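Side-chain contacts in tyrosine--tRNA ligase, mitochondrial (Coccidioides posadasii, PDB 5IJX), which probably joins L-tyrosine to mitochondrial tRNA(Tyr) at the expense of ATP, the chain here being the class I catalytic region of the enzyme: residues A[187-192]-A[250-255]; A[79-84]-A[363-368]; A[54-59]-A[272-277]. All coordinates share one frame; numbering follows the deposited sequence.

Interaction 1: A[187-192]-A[250-255]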
ATOM      1  N   THR A 187       5.697  -6.629   5.860  1.00 51.21           N
ATOM      2  CA  THR A 187       6.331  -7.920   6.100  1.00 55.82           C
ATOM      3  C   THR A 187       6.142  -8.406   7.531  1.00 57.36           C
ATOM      4  O   THR A 187       6.285  -9.607   7.786  1.00 56.22           O
ATOM      5  CB  THR A 187       7.823  -7.842   5.776  1.00 52.35           C
ATOM      6  OG1 THR A 187       8.438  -6.823   6.572  1.00 66.04           O
ATOM      7  CG2 THR A 187       8.030  -7.521   4.309  1.00 59.76           C
ATOM      8  N   SER A 188       5.826  -7.507   8.466  1.00 66.06           N
ATOM      9  CA  SER A 188       5.599  -7.886   9.857  1.00 66.22           C
ATOM     10  C   SER A 188       4.154  -8.291  10.115  1.00 65.87           C
ATOM     11  O   SER A 188       3.900  -9.247  10.857  1.00 60.82           O
ATOM     12  CB  SER A 188       5.974  -6.731  10.790  1.00 63.13           C
ATOM     13  OG  SER A 188       7.328  -6.355  10.621  1.00 75.38           O
ATOM     14  N   LEU A 189       3.201  -7.577   9.524  1.00 59.15           N
ATOM     15  CA  LEU A 189       1.796  -7.900   9.720  1.00 58.61           C
ATOM     16  C   LEU A 189       1.483  -9.277   9.150  1.00 63.53           C
ATOM     17  O   LEU A 189       1.988  -9.658   8.091  1.00 70.70           O
ATOM     18  CB  LEU A 189       0.921  -6.842   9.054  1.00 56.20           C
ATOM     19  CG  LEU A 189       1.148  -5.416   9.552  1.00 63.31           C
ATOM     20  CD1 LEU A 189       0.359  -4.428   8.709  1.00 66.63           C
ATOM     21  CD2 LEU A 189       0.764  -5.303  11.016  1.00 63.59           C
ATOM     22  N   ARG A 190       0.644 -10.025   9.862  1.00 58.65           N
ATOM     23  CA  ARG A 190       0.188 -11.335   9.422  1.00 59.05           C
ATOM     24  C   ARG A 190      -1.277 -11.252   9.014  1.00 63.99           C
ATOM     25  O   ARG A 190      -2.076 -10.573   9.666  1.00 60.91           O
ATOM     26  CB  ARG A 190       0.367 -12.383  10.523  1.00 57.24           C
ATOM     27  CG  ARG A 190       1.771 -12.433  11.112  1.00 63.06           C
ATOM     28  CD  ARG A 190       2.829 -12.737  10.058  1.00 68.92           C
ATOM     29  NE  ARG A 190       2.617 -14.034   9.421  1.00 70.66           N
ATOM     30  CZ  ARG A 190       3.397 -14.540   8.470  1.00 69.18           C
ATOM     31  NH1 ARG A 190       4.451 -13.861   8.033  1.00 69.89           N
ATOM     32  NH2 ARG A 190       3.123 -15.729   7.950  1.00 68.18           N
ATOM     33  N   LEU A 191      -1.624 -11.954   7.935  1.00 62.24           N
ATOM     34  CA  LEU A 191      -2.958 -11.821   7.360  1.00 56.47           C
ATOM     35  C   LEU A 191      -4.025 -12.396   8.285  1.00 65.52           C
ATOM     36  O   LEU A 191      -5.038 -11.741   8.558  1.00 70.90           O
ATOM     37  CB  LEU A 191      -3.002 -12.508   5.993  1.00 52.74           C
ATOM     38  CG  LEU A 191      -4.347 -12.499   5.269  1.00 53.57           C
ATOM     39  CD1 LEU A 191      -4.749 -11.080   4.894  1.00 53.27           C
ATOM     40  CD2 LEU A 191      -4.292 -13.392   4.037  1.00 54.20           C
ATOM     41  N   GLY A 192      -3.818 -13.620   8.774  1.00 75.71           N
ATOM     42  CA  GLY A 192      -4.794 -14.300   9.595  1.00 71.34           C
ATOM     43  C   GLY A 192      -5.357 -13.427  10.698  1.00 69.94           C
ATOM     44  O   GLY A 192      -6.570 -13.189  10.784  1.00 77.99           O
HETATM   45  N   MSE A 250      -0.197  -0.410  18.164  1.00 56.63           N
HETATM   46  CA  MSE A 250       0.879  -0.784  19.067  1.00 58.82           C
HETATM   47  C   MSE A 250       1.572  -2.028  18.547  1.00 51.72           C
HETATM   48  O   MSE A 250       2.773  -2.012  18.269  1.00 50.30           O
HETATM   49  CB  MSE A 250       0.341  -1.025  20.473  1.00 68.43           C
HETATM   50  CG  MSE A 250      -0.279   0.204  21.098  1.00 72.32           C
HETATM   51 SE   MSE A 250      -1.233  -0.219  22.730  0.57 62.84          SE
HETATM   52  CE  MSE A 250       0.038  -1.489  23.498  1.00 60.49           C
ATOM     53  N   ASP A 251       0.800  -3.107  18.398  1.00 51.68           N
ATOM     54  CA  ASP A 251       1.366  -4.345  17.880  1.00 61.09           C
ATOM     55  C   ASP A 251       2.120  -4.110  16.580  1.00 58.34           C
ATOM     56  O   ASP A 251       3.129  -4.776  16.317  1.00 57.90           O
ATOM     57  CB  ASP A 251       0.267  -5.383  17.671  1.00 63.14           C
ATOM     58  CG  ASP A 251      -0.349  -5.843  18.979  1.00 72.89           C
ATOM     59  OD1 ASP A 251       0.274  -5.619  20.040  1.00 75.42           O
ATOM     60  OD2 ASP A 251      -1.451  -6.436  18.948  1.00 71.68           O
ATOM     61  N   ALA A 252       1.661  -3.164  15.761  1.00 47.13           N
ATOM     62  CA  ALA A 252       2.376  -2.859  14.528  1.00 45.89           C
ATOM     63  C   ALA A 252       3.756  -2.295  14.843  1.00 55.38           C
ATOM     64  O   ALA A 252       4.780  -2.834  14.404  1.00 68.03           O
ATOM     65  CB  ALA A 252       1.564  -1.883  13.674  1.00 48.70           C
ATOM     66  N   ILE A 253       3.800  -1.223  15.638  1.00 59.56           N
ATOM     67  CA  ILE A 253       5.075  -0.591  15.969  1.00 62.66           C
ATOM     68  C   ILE A 253       6.013  -1.603  16.609  1.00 56.40           C
ATOM     69  O   ILE A 253       7.175  -1.739  16.209  1.00 55.90           O
ATOM     70  CB  ILE A 253       4.848   0.625  16.886  1.00 67.33           C
ATOM     71  CG1 ILE A 253       4.061   1.705  16.137  1.00 61.17           C
ATOM     72  CG2 ILE A 253       6.188   1.170  17.392  1.00 68.73           C
ATOM     73  CD1 ILE A 253       3.661   2.885  16.990  1.00 65.27           C
ATOM     74  N   LYS A 254       5.527  -2.318  17.624  1.00 49.95           N
ATOM     75  CA  LYS A 254       6.337  -3.361  18.239  1.00 55.39           C
ATOM     76  C   LYS A 254       6.880  -4.307  17.178  1.00 61.95           C
ATOM     77  O   LYS A 254       8.081  -4.601  17.148  1.00 69.92           O
ATOM     78  CB  LYS A 254       5.512  -4.114  19.285  1.00 54.43           C
ATOM     79  CG  LYS A 254       5.154  -3.253  20.497  1.00 58.14           C
ATOM     80  CD  LYS A 254       4.255  -3.977  21.485  1.00 61.91           C
ATOM     81  CE  LYS A 254       4.028  -3.141  22.739  1.00 63.46           C
ATOM     82  NZ  LYS A 254       2.885  -3.635  23.562  1.00 79.29           N
ATOM     83  N   GLY A 255       6.013  -4.756  16.266  1.00 50.97           N
ATOM     84  CA  GLY A 255       6.469  -5.649  15.214  1.00 53.09           C
ATOM     85  C   GLY A 255       7.632  -5.068  14.435  1.00 58.17           C
ATOM     86  O   GLY A 255       8.576  -5.780  14.082  1.00 63.84           O
TER

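Interaction 2: A[79-84]-A[363-368]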
ATOM      1  N   LEU A  79     -16.998  19.408  14.266  1.00 66.22           N
ATOM      2  CA  LEU A  79     -16.885  18.552  15.432  1.00 60.41           C
ATOM      3  C   LEU A  79     -18.160  18.633  16.268  1.00 68.67           C
ATOM      4  O   LEU A  79     -18.934  19.591  16.184  1.00 71.84           O
ATOM      5  CB  LEU A  79     -15.684  18.956  16.288  1.00 60.54           C
ATOM      6  CG  LEU A  79     -14.302  18.882  15.639  1.00 69.40           C
ATOM      7  CD1 LEU A  79     -13.266  19.527  16.548  1.00 68.80           C
ATOM      8  CD2 LEU A  79     -13.925  17.440  15.334  1.00 62.60           C
ATOM      9  N   HIS A  80     -18.372  17.601  17.076  1.00 67.45           N
ATOM     10  CA  HIS A  80     -19.445  17.562  18.054  1.00 71.66           C
ATOM     11  C   HIS A  80     -18.839  17.197  19.400  1.00 74.80           C
ATOM     12  O   HIS A  80     -17.665  16.827  19.495  1.00 77.11           O
ATOM     13  CB  HIS A  80     -20.539  16.564  17.654  1.00 76.84           C
ATOM     14  CG  HIS A  80     -20.010  15.239  17.203  1.00 82.95           C
ATOM     15  ND1 HIS A  80     -19.915  14.148  18.040  1.00 75.01           N
ATOM     16  CD2 HIS A  80     -19.542  14.832  16.000  1.00 94.33           C
ATOM     17  CE1 HIS A  80     -19.414  13.126  17.371  1.00 86.15           C
ATOM     18  NE2 HIS A  80     -19.178  13.515  16.131  1.00 98.60           N
ATOM     19  N   ILE A  81     -19.646  17.307  20.456  1.00 77.83           N
ATOM     20  CA  ILE A  81     -19.128  17.043  21.790  1.00 79.52           C
ATOM     21  C   ILE A  81     -18.581  15.624  21.897  1.00 80.76           C
ATOM     22  O   ILE A  81     -17.707  15.363  22.731  1.00 85.61           O
ATOM     23  CB  ILE A  81     -20.217  17.324  22.851  1.00 79.43           C
ATOM     24  CG1 ILE A  81     -21.392  16.353  22.712  1.00 85.88           C
ATOM     25  CG2 ILE A  81     -20.697  18.768  22.724  1.00 80.75           C
ATOM     26  CD1 ILE A  81     -22.475  16.541  23.772  1.00 87.36           C
ATOM     27  N   GLY A  82     -19.042  14.709  21.041  1.00 80.49           N
ATOM     28  CA  GLY A  82     -18.566  13.336  21.106  1.00 77.08           C
ATOM     29  C   GLY A  82     -17.057  13.225  20.986  1.00 81.17           C
ATOM     30  O   GLY A  82     -16.430  12.412  21.671  1.00 86.14           O
ATOM     31  N   HIS A  83     -16.454  14.030  20.111  1.00 75.29           N
ATOM     32  CA  HIS A  83     -15.010  13.982  19.916  1.00 67.51           C
ATOM     33  C   HIS A  83     -14.221  14.523  21.102  1.00 72.21           C
ATOM     34  O   HIS A  83     -12.992  14.389  21.111  1.00 77.27           O
ATOM     35  CB  HIS A  83     -14.608  14.790  18.679  1.00 70.73           C
ATOM     36  CG  HIS A  83     -15.240  14.322  17.405  1.00 81.30           C
ATOM     37  ND1 HIS A  83     -14.878  13.150  16.779  1.00101.55           N
ATOM     38  CD2 HIS A  83     -16.190  14.886  16.624  1.00 73.02           C
ATOM     39  CE1 HIS A  83     -15.588  13.003  15.675  1.00 98.71           C
ATOM     40  NE2 HIS A  83     -16.392  14.045  15.558  1.00 84.13           N
HETATM   41  N   MSE A  84     -14.875  15.126  22.089  1.00 75.85           N
HETATM   42  CA  MSE A  84     -14.161  15.988  23.024  1.00 73.86           C
HETATM   43  C   MSE A  84     -13.344  15.256  24.081  1.00 70.32           C
HETATM   44  O   MSE A  84     -12.320  15.773  24.525  1.00 75.50           O
HETATM   45  CB  MSE A  84     -15.151  16.937  23.711  1.00 75.13           C
HETATM   46  CG  MSE A  84     -15.557  18.116  22.836  1.00 65.47           C
HETATM   47 SE   MSE A  84     -14.029  19.162  22.222  0.66 63.08          SE
HETATM   48  CE  MSE A  84     -13.087  19.329  23.921  1.00 64.23           C
ATOM     49  N   ARG A 363     -21.504  26.734  31.660  1.00103.54           N
ATOM     50  CA  ARG A 363     -20.668  27.923  31.524  1.00 98.16           C
ATOM     51  C   ARG A 363     -19.221  27.542  31.233  1.00 90.86           C
ATOM     52  O   ARG A 363     -18.603  28.061  30.294  1.00100.59           O
ATOM     53  CB  ARG A 363     -20.757  28.774  32.792  1.00 91.28           C
ATOM     54  N   GLU A 364     -18.666  26.626  32.032  1.00 89.91           N
ATOM     55  CA  GLU A 364     -17.293  26.178  31.819  1.00 93.66           C
ATOM     56  C   GLU A 364     -17.081  25.702  30.387  1.00 83.15           C
ATOM     57  O   GLU A 364     -16.164  26.158  29.695  1.00 84.20           O
ATOM     58  CB  GLU A 364     -16.949  25.060  32.808  1.00 98.45           C
ATOM     59  CG  GLU A 364     -16.827  25.512  34.257  1.00108.09           C
ATOM     60  CD  GLU A 364     -15.543  26.270  34.532  1.00108.96           C
ATOM     61  OE1 GLU A 364     -14.746  26.463  33.590  1.00109.49           O
ATOM     62  OE2 GLU A 364     -15.329  26.672  35.694  1.00117.19           O
ATOM     63  N   PHE A 365     -17.928  24.782  29.919  1.00 81.76           N
ATOM     64  CA  PHE A 365     -17.690  24.187  28.609  1.00 76.37           C
ATOM     65  C   PHE A 365     -17.857  25.213  27.494  1.00 85.38           C
ATOM     66  O   PHE A 365     -17.019  25.297  26.583  1.00 82.90           O
ATOM     67  CB  PHE A 365     -18.622  22.997  28.393  1.00 71.82           C
ATOM     68  CG  PHE A 365     -18.128  22.046  27.358  1.00 81.13           C
ATOM     69  CD1 PHE A 365     -17.072  21.199  27.638  1.00 82.54           C
ATOM     70  CD2 PHE A 365     -18.699  22.011  26.100  1.00 82.70           C
ATOM     71  CE1 PHE A 365     -16.599  20.328  26.689  1.00 71.68           C
ATOM     72  CE2 PHE A 365     -18.231  21.137  25.143  1.00 76.31           C
ATOM     73  CZ  PHE A 365     -17.179  20.295  25.440  1.00 70.80           C
ATOM     74  N   VAL A 366     -18.934  26.001  27.545  1.00 88.75           N
ATOM     75  CA  VAL A 366     -19.164  27.008  26.512  1.00 86.04           C
ATOM     76  C   VAL A 366     -18.016  28.005  26.478  1.00 87.23           C
ATOM     77  O   VAL A 366     -17.696  28.555  25.418  1.00 90.21           O
ATOM     78  CB  VAL A 366     -20.516  27.714  26.730  1.00 84.93           C
ATOM     79  CG1 VAL A 366     -20.719  28.812  25.695  1.00 78.66           C
ATOM     80  CG2 VAL A 366     -21.659  26.712  26.650  1.00 89.93           C
ATOM     81  N   GLU A 367     -17.387  28.269  27.624  1.00 85.69           N
ATOM     82  CA  GLU A 367     -16.178  29.085  27.614  1.00100.10           C
ATOM     83  C   GLU A 367     -15.041  28.353  26.918  1.00 97.82           C
ATOM     84  O   GLU A 367     -14.346  28.922  26.068  1.00105.49           O
ATOM     85  CB  GLU A 367     -15.770  29.461  29.037  1.00113.60           C
ATOM     86  CG  GLU A 367     -14.455  30.235  29.096  1.00116.60           C
ATOM     87  CD  GLU A 367     -14.099  30.705  30.488  1.00122.70           C
ATOM     88  OE1 GLU A 367     -14.796  30.321  31.449  1.00121.25           O
ATOM     89  OE2 GLU A 367     -13.111  31.457  30.622  1.00129.84           O
ATOM     90  N   LEU A 368     -14.838  27.081  27.267  1.00 91.20           N
ATOM     91  CA  LEU A 368     -13.752  26.315  26.670  1.00 85.31           C
ATOM     92  C   LEU A 368     -13.865  26.264  25.154  1.00 84.70           C
ATOM     93  O   LEU A 368     -12.844  26.168  24.462  1.00 88.53           O
ATOM     94  CB  LEU A 368     -13.738  24.900  27.247  1.00 89.70           C
ATOM     95  CG  LEU A 368     -12.779  23.895  26.603  1.00 84.99           C
ATOM     96  CD1 LEU A 368     -11.347  24.419  26.596  1.00 78.26           C
ATOM     97  CD2 LEU A 368     -12.858  22.562  27.333  1.00 82.80           C
TER

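Interaction 3: A[54-59]-A[272-277]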
ATOM      1  N   ARG A  54      -1.255  -1.205  32.223  1.00 75.66           N
ATOM      2  CA  ARG A  54      -1.618   0.084  32.806  1.00 83.01           C
ATOM      3  C   ARG A  54      -0.472   0.660  33.632  1.00 80.18           C
ATOM      4  O   ARG A  54      -0.052   1.806  33.425  1.00 76.78           O
ATOM      5  CB  ARG A  54      -2.883  -0.080  33.651  1.00 83.77           C
ATOM      6  CG  ARG A  54      -3.403   1.199  34.279  1.00 92.86           C
ATOM      7  CD  ARG A  54      -2.885   1.377  35.695  1.00100.98           C
ATOM      8  NE  ARG A  54      -3.376   2.611  36.304  1.00 97.84           N
ATOM      9  CZ  ARG A  54      -2.703   3.332  37.195  1.00 93.26           C
ATOM     10  NH1 ARG A  54      -1.490   2.962  37.588  1.00 86.67           N
ATOM     11  NH2 ARG A  54      -3.239   4.438  37.688  1.00 97.68           N
ATOM     12  N   ASP A  55       0.047  -0.123  34.582  1.00 74.08           N
ATOM     13  CA  ASP A  55       1.128   0.367  35.430  1.00 72.42           C
ATOM     14  C   ASP A  55       2.374   0.693  34.617  1.00 68.53           C
ATOM     15  O   ASP A  55       3.133   1.599  34.982  1.00 79.18           O
ATOM     16  CB  ASP A  55       1.455  -0.660  36.514  1.00 79.68           C
ATOM     17  CG  ASP A  55       0.312  -0.859  37.493  1.00 92.41           C
ATOM     18  OD1 ASP A  55       0.268  -1.919  38.152  1.00105.60           O
ATOM     19  OD2 ASP A  55      -0.543   0.045  37.601  1.00 87.13           O
ATOM     20  N   ALA A  56       2.603  -0.029  33.518  1.00 67.10           N
ATOM     21  CA  ALA A  56       3.719   0.304  32.639  1.00 72.02           C
ATOM     22  C   ALA A  56       3.539   1.685  32.020  1.00 70.64           C
ATOM     23  O   ALA A  56       4.507   2.439  31.872  1.00 69.32           O
ATOM     24  CB  ALA A  56       3.863  -0.755  31.545  1.00 72.31           C
ATOM     25  N   LEU A  57       2.304   2.034  31.650  1.00 75.32           N
ATOM     26  CA  LEU A  57       2.048   3.350  31.073  1.00 70.91           C
ATOM     27  C   LEU A  57       2.184   4.443  32.123  1.00 65.92           C
ATOM     28  O   LEU A  57       2.789   5.491  31.862  1.00 65.44           O
ATOM     29  CB  LEU A  57       0.658   3.382  30.440  1.00 59.93           C
ATOM     30  CG  LEU A  57       0.172   4.752  29.955  1.00 57.44           C
ATOM     31  CD1 LEU A  57       1.166   5.376  28.982  1.00 59.05           C
ATOM     32  CD2 LEU A  57      -1.204   4.630  29.313  1.00 60.57           C
ATOM     33  N   ASP A  58       1.614   4.227  33.310  1.00 64.64           N
ATOM     34  CA  ASP A  58       1.834   5.154  34.415  1.00 73.73           C
ATOM     35  C   ASP A  58       3.326   5.394  34.620  1.00 71.99           C
ATOM     36  O   ASP A  58       3.778   6.537  34.764  1.00 72.24           O
ATOM     37  CB  ASP A  58       1.194   4.598  35.689  1.00 74.62           C
ATOM     38  CG  ASP A  58       0.883   5.675  36.707  1.00 82.78           C
ATOM     39  OD1 ASP A  58       0.934   6.872  36.348  1.00 93.44           O
ATOM     40  OD2 ASP A  58       0.573   5.326  37.864  1.00 79.48           O
ATOM     41  N   LYS A  59       4.108   4.311  34.616  1.00 60.62           N
ATOM     42  CA  LYS A  59       5.557   4.419  34.746  1.00 60.67           C
ATOM     43  C   LYS A  59       6.146   5.272  33.629  1.00 73.14           C
ATOM     44  O   LYS A  59       6.963   6.166  33.879  1.00 75.55           O
ATOM     45  CB  LYS A  59       6.171   3.019  34.738  1.00 64.55           C
ATOM     46  CG  LYS A  59       7.660   2.969  35.033  1.00 66.76           C
ATOM     47  CD  LYS A  59       8.139   1.525  35.147  1.00 65.03           C
ATOM     48  CE  LYS A  59       8.774   1.041  33.860  1.00 74.61           C
ATOM     49  NZ  LYS A  59       8.883  -0.447  33.807  1.00 87.80           N
ATOM     50  N   ASP A 272      15.101  -0.144  29.545  1.00 86.17           N
ATOM     51  CA  ASP A 272      13.806  -0.641  29.994  1.00 85.55           C
ATOM     52  C   ASP A 272      12.817  -0.626  28.834  1.00 79.51           C
ATOM     53  O   ASP A 272      12.478   0.454  28.339  1.00 74.13           O
ATOM     54  CB  ASP A 272      13.275   0.208  31.139  1.00 96.55           C
ATOM     55  CG  ASP A 272      11.932  -0.278  31.645  1.00 94.54           C
ATOM     56  OD1 ASP A 272      11.605  -1.463  31.422  1.00 89.79           O
ATOM     57  OD2 ASP A 272      11.205   0.524  32.267  1.00 93.10           O
ATOM     58  N   PRO A 273      12.322  -1.783  28.380  1.00 86.28           N
ATOM     59  CA  PRO A 273      11.402  -1.771  27.230  1.00 83.01           C
ATOM     60  C   PRO A 273      10.141  -0.965  27.478  1.00 81.19           C
ATOM     61  O   PRO A 273       9.618  -0.347  26.543  1.00 80.20           O
ATOM     62  CB  PRO A 273      11.083  -3.258  27.013  1.00 90.90           C
ATOM     63  CG  PRO A 273      12.152  -4.005  27.736  1.00 96.31           C
ATOM     64  CD  PRO A 273      12.542  -3.146  28.891  1.00 95.84           C
ATOM     65  N   ASP A 274       9.635  -0.952  28.713  1.00 82.31           N
ATOM     66  CA  ASP A 274       8.422  -0.202  29.016  1.00 88.19           C
ATOM     67  C   ASP A 274       8.561   1.278  28.689  1.00 81.95           C
ATOM     68  O   ASP A 274       7.545   1.956  28.488  1.00 75.50           O
ATOM     69  CB  ASP A 274       8.055  -0.377  30.490  1.00 97.91           C
ATOM     70  CG  ASP A 274       7.631  -1.794  30.820  1.00 94.64           C
ATOM     71  OD1 ASP A 274       7.814  -2.684  29.963  1.00 93.14           O
ATOM     72  OD2 ASP A 274       7.120  -2.021  31.937  1.00 90.86           O
ATOM     73  N   LEU A 275       9.787   1.798  28.633  1.00 77.68           N
ATOM     74  CA  LEU A 275      10.018   3.197  28.303  1.00 79.62           C
ATOM     75  C   LEU A 275      10.153   3.442  26.806  1.00 79.61           C
ATOM     76  O   LEU A 275      10.186   4.604  26.385  1.00 75.54           O
ATOM     77  CB  LEU A 275      11.277   3.701  29.017  1.00 71.61           C
ATOM     78  CG  LEU A 275      11.234   3.670  30.547  1.00 84.60           C
ATOM     79  CD1 LEU A 275      12.568   4.110  31.127  1.00 98.93           C
ATOM     80  CD2 LEU A 275      10.109   4.543  31.078  1.00 80.24           C
ATOM     81  N   ALA A 276      10.231   2.385  25.998  1.00 72.82           N
ATOM     82  CA  ALA A 276      10.381   2.511  24.557  1.00 72.64           C
ATOM     83  C   ALA A 276       9.147   2.079  23.776  1.00 67.49           C
ATOM     84  O   ALA A 276       9.122   2.254  22.554  1.00 73.06           O
ATOM     85  CB  ALA A 276      11.584   1.683  24.079  1.00 72.23           C
ATOM     86  N   ASN A 277       8.128   1.531  24.440  1.00 67.05           N
ATOM     87  CA  ASN A 277       7.011   0.904  23.753  1.00 69.11           C
ATOM     88  C   ASN A 277       5.858   1.878  23.562  1.00 70.17           C
ATOM     89  O   ASN A 277       5.762   2.899  24.249  1.00 67.96           O
ATOM     90  CB  ASN A 277       6.524  -0.308  24.543  1.00 80.49           C
ATOM     91  CG  ASN A 277       7.375  -1.538  24.309  1.00 86.16           C
ATOM     92  OD1 ASN A 277       8.392  -1.481  23.621  1.00 98.49           O
ATOM     93  ND2 ASN A 277       6.962  -2.660  24.884  1.00 90.28           N
TER

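Interaction 1: A[187-192]-A[250-255]
Leu189 reaches Ala252 through a single methyl group. Its CB is still 6.8 Å from Ala252 CB, and CG closes only part of that gap. With CG lying beside the backbone N and anti to the carbonyl carbon (chi1 -58°), the branch point is carried toward the helix. There the two methyls part. CD2 arrives 4.4 Å from Ala252 CB, a loose methyl-to-methyl contact, while CD1 stays farther off, 5.7 Å from the same Ala252 CB. The leucine also packs on Ile219 and on Ile212 of the second subunit, so it sits where an intrachain and an intersubunit surface meet. One residue earlier, Ser188 faces the side-chain-less Gly255. Ser188 OG stands 3.7 Å from Gly255 O, near but too far for a hydrogen bond, and the missing side chain lets the two backbones approach to 5.9 Å between Ser188 CA and Gly255 CA. This modest touch joins the turn linking helices 178-186 and 191-195 to helix 243-259. Leu189 in that turn and Leu191 at the start of the second helix make backbone hydrogen bonds to the second subunit. Helix 243-259 in turn lays Ile253 against Phe225, Trp226 and Phe229 of helix 217-229, and it forms the helical part of the crossover between the adjacent parallel strands 233-239 and 279-283.

Interaction 2: A[79-84]-A[363-368]
The ring of Phe365 meets Met84 at its edge: Met84 CG lies close to the ring plane, 3.8 Å from Phe365 CZ, the two side chains approaching from opposite directions. Ile81 comes in at about a right angle to the phenylalanine side chain and places CG2 4.2 Å from Phe365 CE2, obliquely to the ring. Two further aromatic residues gather round it, Phe333 in an edge-to-face pairing and Phe318 with its plane inclined by about 40°. A second pair of rings lies within 79-84, where His83 CD2 rests over one face of His80, 3.3 Å above its plane and displaced toward the rim. Phe365 extends away from its helix because CG is anti to the backbone N (chi1 -158°). Met84, a selenomethionine, has CG beside the backbone N (chi1 -78°), which puts it at the ring edge; the bends at chi2 and chi3 set only the course of SE and CE beyond it. The contact is wholly apolar and buried. Residues 80-83 are the HIGH motif of class I aminoacyl-tRNA synthetases, a signature that in this family helps to hold ATP; Ile81 of the motif and Met84, the residue just after it, are the two that touch Phe365. A backbone bond from Met84 N to Ile81 O (2.9 Å) helps shape the turn. The motif lies between strand 67-72 of the central sheet and helix 84-95. Helix 356-370 brings Phe365 to it from the C-terminal helical region, helix 311-319 supplies Tyr317 and Phe318 beside Ile81, and helix 126-154 lies against both Leu79 and Leu368.

Interaction 3: A[54-59]-A[272-277]
Lys59 closes the contact with a forked salt bridge to two aspartates of the facing loop. Its NZ is 3.0 Å from Asp274 OD2, which it meets from above the carboxylate plane, 42° out of it. The other prong, Lys59 NZ to Asp272 OD2, is equally long at 3.0 Å but weak as a hydrogen bond. Leaving the helix with CG anti to the backbone N (chi1 -173°) and bending at chi3, the lysine carries its ammonium group between the two acids, which would probably favour its charged form. Asp272 OD1 also makes a weak bond to Asp274 N within the loop. Ala56 CB lies 3.5 Å from Asp274 OD2 and also touches Tyr279. On another side of the helix, Arg54 NH1 bridges Asp55 OD2 and, weakly, Asp58 OD2, while its NE pairs with Glu42. Only the Lys59 network crosses to the loop; that of Arg54, Asp55 and Asp58 stays within helix 54-63. The bridge joins this helix to the loop before strand 279-283, beside the outer antiparallel strand 49-51 of the Rossmann-type sheet of a class I synthetase.

How the interactions relate
Along the chain the segments come in the order 54-59, 79-84, 187-192, 250-255, 272-277, 363-368, so interaction 1 falls wholly within the span of interaction 3, whereas interactions 2 and 3 interleave. Interactions 1 and 3 are neighbours, centres about 20 Å apart, and they touch where Lys254 CE packs 3.7 Å from Asn277 ND2; helix 243-259 and the loop leading to strand 279-283 connect them. Interaction 2 lies on the opposite side of the chain's centre, its centre about 36 Å from that of interaction 1 and about 31 Å from that of interaction 3. The subunit-facing and N-terminal contacts thus lie to one side, and the C-terminal helices, met at the HIGH motif, to the other.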